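Local coordinates for protein 70 kDa peptidylprolyl isomerase, putative (Plasmodium falciparum, PDB 2FBN) that probably binds the C-terminal tail of Hsp90 through this tetratricopeptide repeat domain of an FK506-binding prolyl isomerase, at residues D28-D31 with E32-V35; Y126-G129 with V130-Y134. All coordinates share one frame; numbering follows the deposited sequence.

Contact 1. Residues D28-D31 with E32-V35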
loop_
_atom_site.group_PDB
_atom_site.type_symbol
_atom_site.label_atom_id
_atom_site.label_comp_id
_atom_site.label_asym_id
_atom_site.label_seq_id
_atom_site.Cartn_x
_atom_site.Cartn_y
_atom_site.Cartn_z
ATOM N N ASP A 28 6.425 -9.612 19.982
ATOM C CA ASP A 28 7.665 -9.834 20.727
ATOM C C ASP A 28 8.626 -8.637 20.736
ATOM O O ASP A 28 9.675 -8.701 21.384
ATOM C CB ASP A 28 8.381 -11.081 20.197
ATOM C CG ASP A 28 7.586 -12.362 20.419
ATOM O OD1 ASP A 28 6.923 -12.471 21.473
ATOM O OD2 ASP A 28 7.627 -13.242 19.524
ATOM N N TYR A 29 8.259 -7.557 20.048
ATOM C CA TYR A 29 9.115 -6.365 19.925
ATOM C C TYR A 29 8.616 -5.166 20.735
ATOM O O TYR A 29 7.430 -4.803 20.663
ATOM C CB TYR A 29 9.205 -5.946 18.454
ATOM C CG TYR A 29 9.901 -6.924 17.556
ATOM C CD1 TYR A 29 11.235 -6.734 17.200
ATOM C CD2 TYR A 29 9.226 -8.038 17.044
ATOM C CE1 TYR A 29 11.885 -7.635 16.361
ATOM C CE2 TYR A 29 9.862 -8.941 16.219
ATOM C CZ TYR A 29 11.186 -8.734 15.877
ATOM O OH TYR A 29 11.807 -9.636 15.048
ATOM N N THR A 30 9.525 -4.556 21.498
ATOM C CA THR A 30 9.271 -3.256 22.113
ATOM C C THR A 30 9.354 -2.202 21.013
ATOM O O THR A 30 9.879 -2.480 19.929
ATOM C CB THR A 30 10.322 -2.891 23.174
ATOM O OG1 THR A 30 11.588 -2.694 22.526
ATOM C CG2 THR A 30 10.446 -4.010 24.242
ATOM N N ASP A 31 8.853 -0.998 21.295
ATOM C CA ASP A 31 8.932 0.089 20.310
ATOM C C ASP A 31 10.369 0.407 19.914
ATOM O O ASP A 31 10.670 0.644 18.740
ATOM C CB ASP A 31 8.252 1.355 20.820
ATOM C CG ASP A 31 6.761 1.169 21.034
ATOM O OD1 ASP A 31 6.231 0.093 20.694
ATOM O OD2 ASP A 31 6.120 2.111 21.547
ATOM N N GLU A 32 11.255 0.425 20.905
ATOM C CA GLU A 32 12.676 0.615 20.629
ATOM C C GLU A 32 13.209 -0.459 19.672
ATOM O O GLU A 32 13.975 -0.156 18.738
ATOM C CB GLU A 32 13.459 0.628 21.943
ATOM C CG GLU A 32 13.160 1.837 22.826
ATOM C CD GLU A 32 11.873 1.723 23.665
ATOM O OE1 GLU A 32 11.161 0.677 23.620
ATOM O OE2 GLU A 32 11.570 2.713 24.380
ATOM N N GLU A 33 12.794 -1.707 19.888
ATOM C CA GLU A 33 13.240 -2.823 19.054
ATOM C C GLU A 33 12.662 -2.752 17.648
ATOM O O GLU A 33 13.330 -3.140 16.685
ATOM C CB GLU A 33 12.894 -4.167 19.683
ATOM C CG GLU A 33 13.701 -4.503 20.931
ATOM C CD GLU A 33 13.240 -5.795 21.584
ATOM O OE1 GLU A 33 12.017 -5.994 21.767
ATOM O OE2 GLU A 33 14.120 -6.608 21.948
ATOM N N LYS A 34 11.425 -2.260 17.533
ATOM C CA LYS A 34 10.808 -2.081 16.213
ATOM C C LYS A 34 11.655 -1.124 15.382
ATOM O O LYS A 34 11.971 -1.415 14.231
ATOM C CB LYS A 34 9.365 -1.593 16.315
ATOM C CG LYS A 34 8.422 -2.651 16.883
ATOM C CD LYS A 34 7.010 -2.134 16.947
ATOM C CE LYS A 34 6.067 -3.171 17.533
ATOM N NZ LYS A 34 4.688 -2.644 17.603
ATOM N N VAL A 35 12.060 -0.013 15.990
ATOM C CA VAL A 35 12.916 0.970 15.311
ATOM C C VAL A 35 14.264 0.374 14.914
ATOM O O VAL A 35 14.694 0.527 13.759
ATOM C CB VAL A 35 13.126 2.238 16.167
ATOM C CG1 VAL A 35 14.118 3.209 15.483
ATOM C CG2 VAL A 35 11.794 2.947 16.374
HETATM O O HOH W 1 10.974 -7.622 23.724
HETATM O O HOH W 2 4.106 -0.157 18.905
#
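Between Thr30 and Glu33 the chain turns from an extended approach into the first turn of helix 31-50, and the bond from Lys34 N to Thr30 O, 2.9 Å long, is the first i to i+4 link of that helix; Val35 N to Asp31 O follows it. Thr30 is the N-cap. Its OG1 lies between the backbone N and the carbonyl carbon (chi1 67°), a position that turns the hydroxyl toward the helix start, where it accepts from Glu33 N at 3.1 Å. Glu33 completes the exchange: its CG sits beside its own backbone N, the chain runs on extended, and OE1 takes the N-H of Thr30 at 2.9 Å in an almost straight bond (173°), using the anti lone pair. The two reciprocal bonds make a capping box, an example of side chains supplying what the open first turn lacks. The same OE1 also receives a hydrogen from a water that donates to Asp28 O as well, while OE2 forms a salt bridge with Lys23. Beside the box, the edge of the Tyr29 ring meets the Glu33 methylene, CD1 to CB 3.9 Å, and Tyr29 CB rests against Lys34 CG at 3.7 Å. Lys34 stretches out fully, so that its NZ reaches a second water, 2.9 Å away, which in turn donates to Asp31 OD1; the direct separation of Lys34 NZ and Asp31 OD1 is 4.4 Å, too long for a salt bridge. With carboxylates of Asp31, Glu32 and Glu33 all gathered in the first turn, the negative charge would probably interact favourably with the positive N-terminal end of the helix dipole, and Lys23 and Lys34 would partly offset it.

Contact 2. Residues Y126-G129 with V130-Y134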
loop_
_atom_site.group_PDB
_atom_site.type_symbol
_atom_site.label_atom_id
_atom_site.label_comp_id
_atom_site.label_asym_id
_atom_site.label_seq_id
_atom_site.Cartn_x
_atom_site.Cartn_y
_atom_site.Cartn_z
ATOM N N TYR A 126 10.623 13.873 -7.862
ATOM C CA TYR A 126 11.247 13.382 -9.095
ATOM C C TYR A 126 10.793 11.948 -9.408
ATOM O O TYR A 126 10.336 11.636 -10.521
ATOM C CB TYR A 126 12.776 13.455 -8.989
ATOM C CG TYR A 126 13.454 12.750 -10.136
ATOM C CD1 TYR A 126 13.368 13.252 -11.438
ATOM C CD2 TYR A 126 14.158 11.574 -9.936
ATOM C CE1 TYR A 126 13.977 12.593 -12.506
ATOM C CE2 TYR A 126 14.755 10.912 -11.002
ATOM C CZ TYR A 126 14.658 11.438 -12.279
ATOM O OH TYR A 126 15.265 10.765 -13.323
ATOM N N LYS A 127 10.891 11.067 -8.417
ATOM C CA LYS A 127 10.522 9.666 -8.635
ATOM C C LYS A 127 9.022 9.520 -8.933
ATOM O O LYS A 127 8.622 8.720 -9.779
ATOM C CB LYS A 127 10.933 8.824 -7.430
ATOM C CG LYS A 127 12.452 8.816 -7.236
ATOM C CD LYS A 127 12.849 8.216 -5.883
ATOM C CE LYS A 127 14.353 8.413 -5.599
ATOM N NZ LYS A 127 15.222 7.923 -6.714
ATOM N N LEU A 128 8.201 10.309 -8.245
ATOM C CA LEU A 128 6.768 10.377 -8.553
ATOM C C LEU A 128 6.529 10.871 -9.987
ATOM O O LEU A 128 5.704 10.326 -10.729
ATOM C CB LEU A 128 6.048 11.283 -7.551
ATOM C CG LEU A 128 4.556 11.515 -7.819
ATOM C CD1 LEU A 128 3.770 10.207 -7.852
ATOM C CD2 LEU A 128 4.043 12.425 -6.719
ATOM N N GLY A 129 7.261 11.910 -10.390
ATOM C CA GLY A 129 7.147 12.397 -11.756
ATOM C C GLY A 129 7.505 11.351 -12.790
ATOM O O GLY A 129 6.779 11.145 -13.765
ATOM N N VAL A 130 8.630 10.664 -12.588
ATOM C CA VAL A 130 9.042 9.607 -13.522
ATOM C C VAL A 130 7.969 8.515 -13.639
ATOM O O VAL A 130 7.576 8.136 -14.725
ATOM C CB VAL A 130 10.378 8.992 -13.088
ATOM C CG1 VAL A 130 10.691 7.725 -13.893
ATOM C CG2 VAL A 130 11.495 10.035 -13.232
ATOM N N ALA A 131 7.454 8.065 -12.501
ATOM C CA ALA A 131 6.505 6.956 -12.492
ATOM C C ALA A 131 5.168 7.374 -13.131
ATOM O O ALA A 131 4.592 6.629 -13.937
ATOM C CB ALA A 131 6.302 6.489 -11.082
ATOM N N ASN A 132 4.710 8.566 -12.778
ATOM C CA ASN A 132 3.522 9.164 -13.420
ATOM C C ASN A 132 3.699 9.234 -14.934
ATOM O O ASN A 132 2.814 8.850 -15.710
ATOM C CB ASN A 132 3.225 10.548 -12.847
ATOM C CG ASN A 132 2.376 10.501 -11.575
ATOM O OD1 ASN A 132 1.594 9.562 -11.371
ATOM N ND2 ASN A 132 2.521 11.522 -10.719
ATOM N N MET A 133 4.863 9.726 -15.347
ATOM C CA MET A 133 5.121 9.926 -16.771
ATOM C C MET A 133 5.034 8.612 -17.544
ATOM O O MET A 133 4.308 8.518 -18.547
ATOM C CB MET A 133 6.496 10.559 -16.973
ATOM C CG MET A 133 6.946 10.573 -18.413
ATOM S SD MET A 133 8.524 11.425 -18.547
ATOM C CE MET A 133 9.617 10.320 -17.657
ATOM N N TYR A 134 5.762 7.596 -17.082
ATOM C CA TYR A 134 5.807 6.330 -17.802
ATOM C C TYR A 134 4.484 5.577 -17.733
ATOM O O TYR A 134 4.179 4.806 -18.646
ATOM C CB TYR A 134 6.946 5.454 -17.305
ATOM C CG TYR A 134 8.292 5.923 -17.809
ATOM C CD1 TYR A 134 8.559 5.977 -19.188
ATOM C CD2 TYR A 134 9.291 6.312 -16.921
ATOM C CE1 TYR A 134 9.801 6.387 -19.674
ATOM C CE2 TYR A 134 10.545 6.729 -17.399
ATOM C CZ TYR A 134 10.781 6.767 -18.769
ATOM O OH TYR A 134 12.008 7.182 -19.236
#
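Helix 122-135, the first helix of a tetratricopeptide repeat, carries this contact over about two turns, from Tyr126 to Met133. On one side Val130 sets its CG2 methyl over a face of the Tyr126 ring, one turn back: the carbon stands 3.9 Å from the ring centroid, 24° off the normal, in a CH-pi contact offset toward the CE1-CZ side of the rim, Val130 CG2 lying 3.6 Å from Tyr126 CZ. The ring is brought there by a chi1 of 170°, which swings CG away from the backbone N and sends the phenol forward along the helix; its OH is hydrogen-bonded to Ser161 OG. In the backbone of the same turn, Val130 N donates to Tyr126 O at 2.9 Å, the first of four successive i to i+4 bonds that run on to Met133 N and Gly129 O. In a tetratricopeptide repeat such a helix packs against its partner and against helices of adjoining repeats, and here the other side chains are shared out accordingly. Leu128 meets helices 104-117 and 138-151; Met133 lies on helices 138-151 and 156-173. Lys127 lies along helix 77-100, its NZ hydrogen-bonded to Thr96 OG1, at a position consistent with the carboxylate clamp of Hsp90-binding relatives. Gly129 offers backbone alone at its position. One turn on from Leu128, Asn132 crosses the leucine branch, its ND2 at 3.4 Å from CD1. The polar needs of that buried amide are met beyond the helix: ND2 donates to Asn144 OD1, and Asn132 OD1 is hydrogen-bonded to His70 NE2 of the second subunit.

In the fold
Contact 1 and contact 2 come in series along the chain and fall on opposite sides of its centre, about 23 Å and 11 Å from it; their own centres are 34 Å apart and their nearest atoms about 21 Å, so neither touches the other. Helix 77-100 lies between them in the chain and touches both: Val35 packs on its Leu79 and Ile86, while Lys127 and Ala131 reach its Leu92, Ala95 and Asn99. Contact 1 sits at the start of the helical array. Contact 2 lies deeper, on a helix of the type that lines the concave peptide groove, where Lys127 probably belongs to the carboxylate clamp, by analogy with other Hsp90-binding domains.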